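Putative NADPH-dependent oxidoreductase (Desulfitobacterium hafniense DCB-2, PDB 3DB2) probably catalyses an NADPH-dependent oxidation or reduction, pairing a Rossmann-fold nucleotide-binding domain with a GFO/IDH/MocA-type C-terminal domain. Local coordinates at residues 22-27 / 44-49; 198-203 / 331-336; 218-223 / 228-233. All blocks are in the same frame, centred on the assembly; numbering follows the deposited sequence. Where two conformers were deposited one is given.

Contact 1: residues 22-27 / 44-49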
loop_
_atom_site.group_PDB
_atom_site.type_symbol
_atom_site.label_atom_id
_atom_site.label_comp_id
_atom_site.label_asym_id
_atom_site.label_seq_id
_atom_site.Cartn_x
_atom_site.Cartn_y
_atom_site.Cartn_z
ATOM N N ASP C 22 -32.964 4.517 9.232
ATOM C CA ASP C 22 -32.559 5.280 10.401
ATOM C C ASP C 22 -31.972 6.623 9.979
ATOM O O ASP C 22 -32.153 7.685 10.564
ATOM C CB ASP C 22 -31.546 4.473 11.210
ATOM C CG ASP C 22 -32.210 3.414 12.065
ATOM O OD1 ASP C 22 -33.457 3.337 12.065
ATOM O OD2 ASP C 22 -31.466 2.647 12.715
ATOM N N ALA C 23 -31.239 6.640 8.868
ATOM C CA ALA C 23 -30.738 7.936 8.391
ATOM C C ALA C 23 -31.741 8.701 7.553
ATOM O O ALA C 23 -31.989 9.893 7.813
ATOM C CB ALA C 23 -29.452 7.646 7.627
ATOM N N TYR C 24 -32.333 8.084 6.524
ATOM C CA TYR C 24 -33.060 8.883 5.529
ATOM C C TYR C 24 -34.400 9.357 6.080
ATOM O O TYR C 24 -34.940 10.350 5.571
ATOM C CB TYR C 24 -33.223 8.184 4.182
ATOM C CG TYR C 24 -33.995 6.913 4.033
ATOM C CD1 TYR C 24 -35.386 6.902 4.125
ATOM C CD2 TYR C 24 -33.357 5.707 3.801
ATOM C CE1 TYR C 24 -36.118 5.740 3.995
ATOM C CE2 TYR C 24 -34.077 4.523 3.666
ATOM C CZ TYR C 24 -35.461 4.564 3.765
ATOM O OH TYR C 24 -36.207 3.412 3.636
ATOM N N THR C 25 -34.970 8.673 7.076
ATOM C CA THR C 25 -36.312 9.151 7.484
ATOM C C THR C 25 -36.178 10.425 8.308
ATOM O O THR C 25 -37.181 11.062 8.635
ATOM C CB THR C 25 -37.096 8.080 8.250
ATOM O OG1 THR C 25 -36.377 7.695 9.443
ATOM C CG2 THR C 25 -37.232 6.836 7.390
ATOM N N LYS C 26 -34.952 10.832 8.632
ATOM C CA LYS C 26 -34.750 12.140 9.251
ATOM C C LYS C 26 -34.973 13.305 8.284
ATOM O O LYS C 26 -35.119 14.444 8.741
ATOM C CB LYS C 26 -33.338 12.282 9.808
ATOM C CG LYS C 26 -32.908 11.181 10.749
ATOM C CD LYS C 26 -31.535 11.553 11.311
ATOM C CE LYS C 26 -30.962 10.375 12.092
ATOM N NZ LYS C 26 -29.711 10.781 12.807
ATOM N N SER C 27 -34.969 13.010 6.991
ATOM C CA SER C 27 -35.080 14.017 5.949
ATOM C C SER C 27 -36.499 14.570 5.746
ATOM O O SER C 27 -37.450 13.796 5.604
ATOM C CB SER C 27 -34.629 13.438 4.608
ATOM O OG SER C 27 -34.491 14.464 3.637
ATOM N N GLU C 44 -43.658 -6.935 8.419
ATOM C CA GLU C 44 -44.264 -6.645 9.717
ATOM C C GLU C 44 -43.437 -5.651 10.527
ATOM O O GLU C 44 -43.872 -4.560 10.893
ATOM C CB GLU C 44 -44.352 -7.960 10.508
ATOM C CG GLU C 44 -45.345 -8.947 9.927
ATOM C CD GLU C 44 -46.774 -8.443 9.879
ATOM O OE1 GLU C 44 -47.700 -9.296 9.895
ATOM O OE2 GLU C 44 -47.003 -7.215 9.821
ATOM N N LYS C 45 -42.239 -6.086 10.843
ATOM C CA LYS C 45 -41.294 -5.407 11.729
ATOM C C LYS C 45 -40.980 -4.037 11.160
ATOM O O LYS C 45 -41.079 -2.988 11.796
ATOM C CB LYS C 45 -40.094 -6.330 11.832
ATOM C CG LYS C 45 -39.006 -5.872 12.767
ATOM C CD LYS C 45 -38.129 -7.037 13.193
ATOM C CE LYS C 45 -36.801 -6.532 13.749
ATOM N NZ LYS C 45 -36.968 -5.348 14.641
ATOM N N PHE C 46 -40.601 -3.993 9.877
ATOM C CA PHE C 46 -40.150 -2.723 9.291
ATOM C C PHE C 46 -41.236 -1.673 9.330
ATOM O O PHE C 46 -41.104 -0.535 9.814
ATOM C CB PHE C 46 -39.664 -3.043 7.867
ATOM C CG PHE C 46 -38.935 -1.876 7.212
ATOM C CD1 PHE C 46 -39.648 -0.945 6.493
ATOM C CD2 PHE C 46 -37.561 -1.737 7.341
ATOM C CE1 PHE C 46 -39.045 0.142 5.885
ATOM C CE2 PHE C 46 -36.938 -0.651 6.742
ATOM C CZ PHE C 46 -37.675 0.281 6.034
ATOM N N GLY C 47 -42.431 -2.015 8.806
ATOM C CA GLY C 47 -43.518 -1.053 8.768
ATOM C C GLY C 47 -43.908 -0.539 10.127
ATOM O O GLY C 47 -44.333 0.607 10.296
ATOM N N LYS C 48 -43.784 -1.376 11.157
ATOM C CA LYS C 48 -44.126 -0.874 12.505
ATOM C C LYS C 48 -43.050 0.086 12.985
ATOM O O LYS C 48 -43.302 1.206 13.427
ATOM C CB LYS C 48 -44.313 -2.090 13.406
ATOM C CG LYS C 48 -44.741 -1.777 14.828
ATOM C CD LYS C 48 -44.920 -3.045 15.663
ATOM N N ARG C 49 -41.798 -0.356 12.885
ATOM C CA ARG C 49 -40.639 0.453 13.249
ATOM C C ARG C 49 -40.692 1.840 12.640
ATOM O O ARG C 49 -40.520 2.856 13.303
ATOM C CB ARG C 49 -39.368 -0.252 12.762
ATOM C CG ARG C 49 -38.113 0.569 12.990
ATOM C CD ARG C 49 -37.621 0.538 14.422
ATOM N NE ARG C 49 -36.198 0.216 14.445
ATOM C CZ ARG C 49 -35.226 1.095 14.232
ATOM N NH1 ARG C 49 -35.487 2.374 13.981
ATOM N NH2 ARG C 49 -33.968 0.660 14.280
#
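Asp22 and Arg49 reach across from two helices and meet at about a right angle, their carboxylate and guanidinium planes only 28° apart. The salt bridge runs from Arg49 NH1 to Asp22 OD1 at 3.0 Å. It takes the syn side of OD1, but the N-H...O angle of 131° and the tilt of OD1 from the guanidinium plane mark it as a bent, single-point bond; Arg49 NH2 stays 3.6 Å from Asp22 OD2. Arg49 leaves its helix with CG anti to the backbone N (chi1 175°), then bends at its second and third torsions, which swings the guanidinium round to the aspartate. OD1 is gripped a second time by the hydroxyl of Tyr50. The other meeting is looser: Tyr24 OH comes up to the edge of the Phe46 ring, near its plane, 4.2 Å from Phe46 CZ.

Asp22 is partly exposed and Arg49 exposed, whereas Tyr24 and Phe46 are buried. Tyr24 packs on Leu30 and Leu32 of strand 30-36 and on Val307 of helix 302-316, while Phe46 rests on Ala17, Ala21 and Cys35 and meets Tyr18 edge-to-face. Helices 15-24 and 40-50 are thus joined beside strand 30-36 of the Rossmann-type parallel sheet.

Contact 2: residues 198-203 / 331-336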
loop_
_atom_site.group_PDB
_atom_site.type_symbol
_atom_site.label_atom_id
_atom_site.label_comp_id
_atom_site.label_asym_id
_atom_site.label_seq_id
_atom_site.Cartn_x
_atom_site.Cartn_y
_atom_site.Cartn_z
ATOM N N ALA C 198 -7.561 2.555 -15.980
ATOM C CA ALA C 198 -7.293 1.968 -17.286
ATOM C C ALA C 198 -7.021 0.476 -17.237
ATOM O O ALA C 198 -7.413 -0.315 -18.102
ATOM C CB ALA C 198 -6.114 2.670 -17.948
ATOM N N ARG C 199 -6.264 0.017 -16.260
ATOM C CA ARG C 199 -5.852 -1.369 -16.139
ATOM C C ARG C 199 -5.583 -1.743 -14.680
ATOM O O ARG C 199 -5.344 -0.898 -13.788
ATOM C CB ARG C 199 -4.593 -1.698 -16.947
ATOM C CG ARG C 199 -3.331 -0.944 -16.522
ATOM C CD ARG C 199 -2.216 -1.177 -17.570
ATOM N NE ARG C 199 -2.761 -0.659 -18.841
ATOM C CZ ARG C 199 -2.792 0.619 -19.144
ATOM N NH1 ARG C 199 -2.284 1.557 -18.339
ATOM N NH2 ARG C 199 -3.354 0.899 -20.323
ATOM N N VAL C 200 -5.636 -3.046 -14.412
ATOM C CA VAL C 200 -5.598 -3.687 -13.126
ATOM C C VAL C 200 -4.620 -4.857 -13.085
ATOM O O VAL C 200 -4.604 -5.592 -14.074
ATOM C CB VAL C 200 -7.004 -4.258 -12.780
ATOM C CG1 VAL C 200 -7.043 -4.855 -11.382
ATOM C CG2 VAL C 200 -8.070 -3.184 -12.925
ATOM N N PHE C 201 -3.910 -5.038 -11.975
ATOM C CA PHE C 201 -3.195 -6.285 -11.711
ATOM C C PHE C 201 -3.546 -6.688 -10.265
ATOM O O PHE C 201 -3.547 -5.868 -9.353
ATOM C CB PHE C 201 -1.686 -6.232 -11.961
ATOM C CG PHE C 201 -1.048 -7.588 -11.701
ATOM C CD1 PHE C 201 -0.977 -8.498 -12.752
ATOM C CD2 PHE C 201 -0.555 -7.995 -10.473
ATOM C CE1 PHE C 201 -0.445 -9.766 -12.557
ATOM C CE2 PHE C 201 -0.008 -9.250 -10.278
ATOM C CZ PHE C 201 0.046 -10.138 -11.331
ATOM N N ASN C 202 -3.790 -7.979 -10.049
ATOM C CA ASN C 202 -4.045 -8.412 -8.670
ATOM C C ASN C 202 -3.318 -9.708 -8.324
ATOM O O ASN C 202 -3.276 -10.620 -9.145
ATOM C CB ASN C 202 -5.545 -8.619 -8.444
ATOM C CG ASN C 202 -5.969 -8.886 -7.035
ATOM O OD1 ASN C 202 -5.850 -8.067 -6.126
ATOM N ND2 ASN C 202 -6.533 -10.047 -6.743
ATOM N N PHE C 203 -2.795 -9.793 -7.108
ATOM C CA PHE C 203 -2.425 -11.045 -6.460
ATOM C C PHE C 203 -3.458 -11.303 -5.354
ATOM O O PHE C 203 -3.743 -10.400 -4.543
ATOM C CB PHE C 203 -1.044 -11.046 -5.885
ATOM C CG PHE C 203 0.150 -11.152 -6.833
ATOM C CD1 PHE C 203 0.176 -12.066 -7.855
ATOM C CD2 PHE C 203 1.253 -10.314 -6.636
ATOM C CE1 PHE C 203 1.255 -12.226 -8.702
ATOM C CE2 PHE C 203 2.337 -10.447 -7.492
ATOM C CZ PHE C 203 2.344 -11.371 -8.521
ATOM N N LEU C 331 -17.576 -1.940 -10.782
ATOM C CA LEU C 331 -17.640 -3.391 -10.850
ATOM C C LEU C 331 -16.570 -3.980 -11.777
ATOM O O LEU C 331 -15.990 -5.022 -11.517
ATOM C CB LEU C 331 -18.982 -3.849 -11.411
ATOM C CG LEU C 331 -19.177 -5.360 -11.681
ATOM C CD1 LEU C 331 -18.980 -6.119 -10.370
ATOM C CD2 LEU C 331 -20.541 -5.587 -12.329
ATOM N N ALA C 332 -16.355 -3.286 -12.893
ATOM C CA ALA C 332 -15.372 -3.688 -13.895
ATOM C C ALA C 332 -13.967 -3.776 -13.304
ATOM O O ALA C 332 -13.180 -4.641 -13.677
ATOM C CB ALA C 332 -15.398 -2.698 -15.049
ATOM N N VAL C 333 -13.628 -2.901 -12.366
ATOM C CA VAL C 333 -12.343 -3.031 -11.671
ATOM C C VAL C 333 -12.267 -4.365 -10.934
ATOM O O VAL C 333 -11.267 -5.084 -10.978
ATOM C CB VAL C 333 -12.112 -1.839 -10.734
ATOM C CG1 VAL C 333 -10.850 -1.910 -9.908
ATOM C CG2 VAL C 333 -12.040 -0.550 -11.575
ATOM N N VAL C 334 -13.357 -4.715 -10.227
ATOM C CA VAL C 334 -13.398 -5.965 -9.486
ATOM C C VAL C 334 -13.284 -7.128 -10.471
ATOM O O VAL C 334 -12.521 -8.060 -10.204
ATOM C CB VAL C 334 -14.662 -6.079 -8.610
ATOM C CG1 VAL C 334 -14.721 -7.450 -7.928
ATOM C CG2 VAL C 334 -14.710 -4.999 -7.533
ATOM N N LEU C 335 -14.004 -7.076 -11.591
ATOM C CA LEU C 335 -13.971 -8.224 -12.505
ATOM C C LEU C 335 -12.584 -8.336 -13.159
ATOM O O LEU C 335 -12.085 -9.440 -13.385
ATOM C CB LEU C 335 -15.089 -8.124 -13.529
ATOM C CG LEU C 335 -16.521 -8.074 -12.985
ATOM C CD1 LEU C 335 -17.518 -7.787 -14.105
ATOM C CD2 LEU C 335 -16.899 -9.361 -12.253
ATOM N N ALA C 336 -11.979 -7.187 -13.419
ATOM C CA ALA C 336 -10.649 -7.217 -14.070
ATOM C C ALA C 336 -9.631 -7.815 -13.126
ATOM O O ALA C 336 -8.724 -8.549 -13.564
ATOM C CB ALA C 336 -10.296 -5.813 -14.505
#
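The backbones of strand 198-203 and helix 331-336 come closest at Val200 and Ala336, whose CA atoms are 6.2 Å apart. No hydrogen bond crosses between the two segments. Val200 points at the helix and carries the whole strand side of the contact. Its CG2 does the touching, 3.8 Å from Ala336 CB, which points back at the strand, with Val200 CB just behind at 4.0 Å from the same methyl. With CG1 set anti to the backbone N (chi1 -176°), CG2 lies beside that N and is the branch presented to the helix. The same CG2 is 4.3 Å from Val333 CG1, about one helical turn before Ala336, and 4.2 Å from Val333 O. A single methyl is therefore set against two helix residues three positions apart. Val200 was deposited in two conformers, so this branch-by-branch account holds for the one described.

Strand residues alternate in direction: Arg199 and Phe201 point away from the helix, and the ring of Phe201 stacks on Phe201 of the second subunit. The strand thus has a helix-covered face and a face at the dimer interface. Ala198 and Arg199 both face Glu222 in a classic beta bulge just before Val200. Around the contact, Val200 also packs on Leu221 and Ile349, and Val333 on Ile187 of helix 183-194.

All three touching residues are buried and aliphatic, and the two segments bury only 128 Å² together. This chemistry is consistent with the helix being held to the sheet here mainly by apolar packing, with polar tethers lying elsewhere, such as Asn202 N to Ser340 OG further along the helix.

Contact 3: residues 218-223 / 228-233; sequences QTLLEF and QAYLGT
Gln218 CB lies at the edge of the Tyr230 ring, in its plane, with Leu220 CD2 near that plane as well, while the backbone N of Gly232 sits over one face, 3.5 Å above the ring and offset toward the rim. The Phe223 ring likewise offers its edge, with CE1 3.7 Å from Ala229 CB; that methyl is also met by Leu221 CD1. Gln218 turns its amide 83° from the Tyr230 ring and gives an N-H of NE2 to Tyr230 OH at 3.0 Å, the oxygen tilted out of the amide plane. Tyr230 CG stands anti to the backbone N, which carries the ring across toward Gln218. Its hydroxyl also bonds Glu151 of the second subunit, and the ring stacks on Tyr230 of the second subunit. An alanine in place of Tyr230 is likely to leave the Gln218 amide and that Glu151 without their shared hydroxyl partner and to remove the ring stack between subunits.

The axes of strands 218-223 and 228-233 run antiparallel, 159° between their N-to-C directions, with Thr219-Leu231 and Leu221-Ala229 as hydrogen-bonded pairs. The straightest of their four bonds, Leu231 N to Thr219 O (2.7 Å), has an N-H...O angle of 169°. At the hairpin's open end water 1 donates to Thr219 OG1, itself hydrogen-bonded to Asn202 OD1, and to Leu231 O (2.7 Å), and also bonds Thr233 OG1. Glu222 and Gln228 lie side by side, both held by Lys205 of the second subunit.

Strand 216-223 is flanked by strand 197-205, and 228-234 by strand 147-155. Helix 183-194 covers the face bearing Leu221 and Leu231; the face bearing Leu220 and Tyr230 meets the second subunit.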
loop_
_atom_site.group_PDB
_atom_site.type_symbol
_atom_site.label_atom_id
_atom_site.label_comp_id
_atom_site.label_asym_id
_atom_site.label_seq_id
_atom_site.Cartn_x
_atom_site.Cartn_y
_atom_site.Cartn_z
ATOM N N GLN C 218 -4.106 -7.921 -3.017
ATOM C CA GLN C 218 -3.371 -6.675 -3.230
ATOM C C GLN C 218 -3.505 -6.376 -4.730
ATOM O O GLN C 218 -3.119 -7.181 -5.560
ATOM C CB GLN C 218 -1.946 -6.801 -2.778
ATOM C CG GLN C 218 -1.865 -6.826 -1.255
ATOM C CD GLN C 218 -0.466 -6.778 -0.695
ATOM O OE1 GLN C 218 0.396 -7.525 -1.169
ATOM N NE2 GLN C 218 -0.184 -5.929 0.285
ATOM N N THR C 219 -4.023 -5.191 -5.029
ATOM C CA THR C 219 -4.376 -4.834 -6.393
ATOM C C THR C 219 -3.637 -3.546 -6.784
ATOM O O THR C 219 -3.706 -2.618 -5.957
ATOM C CB THR C 219 -5.886 -4.578 -6.536
ATOM O OG1 THR C 219 -6.558 -5.714 -5.996
ATOM C CG2 THR C 219 -6.235 -4.421 -8.002
ATOM N N LEU C 220 -3.036 -3.582 -7.955
ATOM C CA LEU C 220 -2.478 -2.373 -8.557
ATOM C C LEU C 220 -3.399 -1.892 -9.690
ATOM O O LEU C 220 -3.951 -2.652 -10.470
ATOM C CB LEU C 220 -1.085 -2.607 -9.111
ATOM C CG LEU C 220 -0.050 -3.076 -8.096
ATOM C CD1 LEU C 220 1.321 -3.137 -8.783
ATOM C CD2 LEU C 220 -0.014 -2.201 -6.860
ATOM N N LEU C 221 -3.528 -0.589 -9.777
ATOM C CA LEU C 221 -4.281 0.138 -10.773
ATOM C C LEU C 221 -3.409 1.184 -11.459
ATOM O O LEU C 221 -2.588 1.843 -10.837
ATOM C CB LEU C 221 -5.491 0.827 -10.127
ATOM C CG LEU C 221 -6.253 -0.021 -9.099
ATOM C CD1 LEU C 221 -6.634 0.816 -7.890
ATOM C CD2 LEU C 221 -7.483 -0.631 -9.735
ATOM N N GLU C 222 -3.586 1.341 -12.761
ATOM C CA GLU C 222 -3.049 2.481 -13.509
ATOM C C GLU C 222 -4.253 3.235 -14.077
ATOM O O GLU C 222 -5.132 2.563 -14.645
ATOM C CB GLU C 222 -2.142 2.119 -14.658
ATOM C CG GLU C 222 -0.794 1.575 -14.247
ATOM C CD GLU C 222 0.215 1.714 -15.384
ATOM O OE1 GLU C 222 -0.076 1.294 -16.517
ATOM O OE2 GLU C 222 1.312 2.240 -15.120
ATOM N N PHE C 223 -4.260 4.536 -13.923
ATOM C CA PHE C 223 -5.344 5.413 -14.343
ATOM C C PHE C 223 -5.180 5.807 -15.815
ATOM O O PHE C 223 -4.097 5.642 -16.366
ATOM C CB PHE C 223 -5.438 6.673 -13.451
ATOM C CG PHE C 223 -6.037 6.215 -12.106
ATOM C CD1 PHE C 223 -5.200 5.752 -11.109
ATOM C CD2 PHE C 223 -7.394 6.249 -11.917
ATOM C CE1 PHE C 223 -5.713 5.293 -9.903
ATOM C CE2 PHE C 223 -7.928 5.758 -10.720
ATOM C CZ PHE C 223 -7.089 5.264 -9.742
ATOM N N GLN C 228 -1.259 6.333 -10.444
ATOM C CA GLN C 228 -1.291 4.939 -10.028
ATOM C C GLN C 228 -1.934 4.755 -8.660
ATOM O O GLN C 228 -1.938 5.705 -7.877
ATOM C CB GLN C 228 0.120 4.384 -9.929
ATOM C CG GLN C 228 0.828 4.304 -11.256
ATOM C CD GLN C 228 2.223 3.736 -11.218
ATOM O OE1 GLN C 228 3.114 4.233 -11.924
ATOM N NE2 GLN C 228 2.430 2.677 -10.439
ATOM N N ALA C 229 -2.449 3.563 -8.396
ATOM C CA ALA C 229 -2.960 3.282 -7.052
ATOM C C ALA C 229 -2.749 1.802 -6.691
ATOM O O ALA C 229 -2.640 0.948 -7.561
ATOM C CB ALA C 229 -4.411 3.659 -6.902
ATOM N N TYR C 230 -2.691 1.587 -5.383
ATOM C CA TYR C 230 -2.684 0.323 -4.681
ATOM C C TYR C 230 -3.988 0.173 -3.898
ATOM O O TYR C 230 -4.378 1.150 -3.249
ATOM C CB TYR C 230 -1.489 0.262 -3.723
ATOM C CG TYR C 230 -1.663 -0.784 -2.651
ATOM C CD1 TYR C 230 -1.589 -2.140 -2.969
ATOM C CD2 TYR C 230 -1.911 -0.416 -1.335
ATOM C CE1 TYR C 230 -1.756 -3.081 -1.969
ATOM C CE2 TYR C 230 -2.083 -1.364 -0.334
ATOM C CZ TYR C 230 -1.999 -2.693 -0.681
ATOM O OH TYR C 230 -2.160 -3.685 0.267
ATOM N N LEU C 231 -4.603 -1.008 -3.973
ATOM C CA LEU C 231 -5.742 -1.314 -3.122
ATOM C C LEU C 231 -5.512 -2.644 -2.410
ATOM O O LEU C 231 -5.365 -3.653 -3.085
ATOM C CB LEU C 231 -7.020 -1.364 -3.944
ATOM C CG LEU C 231 -8.264 -1.896 -3.218
ATOM C CD1 LEU C 231 -8.618 -1.032 -2.022
ATOM C CD2 LEU C 231 -9.433 -1.939 -4.179
ATOM N N GLY C 232 -5.494 -2.642 -1.092
ATOM C CA GLY C 232 -5.416 -3.862 -0.296
ATOM C C GLY C 232 -6.781 -4.143 0.298
ATOM O O GLY C 232 -7.407 -3.243 0.850
ATOM N N THR C 233 -7.252 -5.373 0.125
ATOM C CA THR C 233 -8.543 -5.815 0.680
ATOM C C THR C 233 -8.269 -7.124 1.413
ATOM O O THR C 233 -7.631 -8.022 0.861
ATOM C CB THR C 233 -9.641 -5.998 -0.371
ATOM O OG1 THR C 233 -9.152 -6.744 -1.489
ATOM C CG2 THR C 233 -10.108 -4.641 -0.880
HETATM O O HOH W 1 -7.509 -5.336 -3.161
HETATM O O HOH W 2 -0.046 1.056 -9.601
#

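How the contacts relate
From the N terminus, contact 1 comes first and closes a short loop through strand 30-36, joining two helices of the Rossmann-type domain. Contact 2 opens later, at strand 197-205, and closes a long excursion only when helix 324-343 returns to it. Contact 3, a local hairpin, opens and closes within that excursion, so the two nest and do not cross. They also touch: strands 197-205 and 216-223 are sheet neighbours, with Phe201 O 2.7 Å from Leu220 N, and both contacts reach the second subunit. Contact 1 lies on the opposite side of the chain's centre, its centre 37 Å from that of contact 2 and 38 Å from that of contact 3.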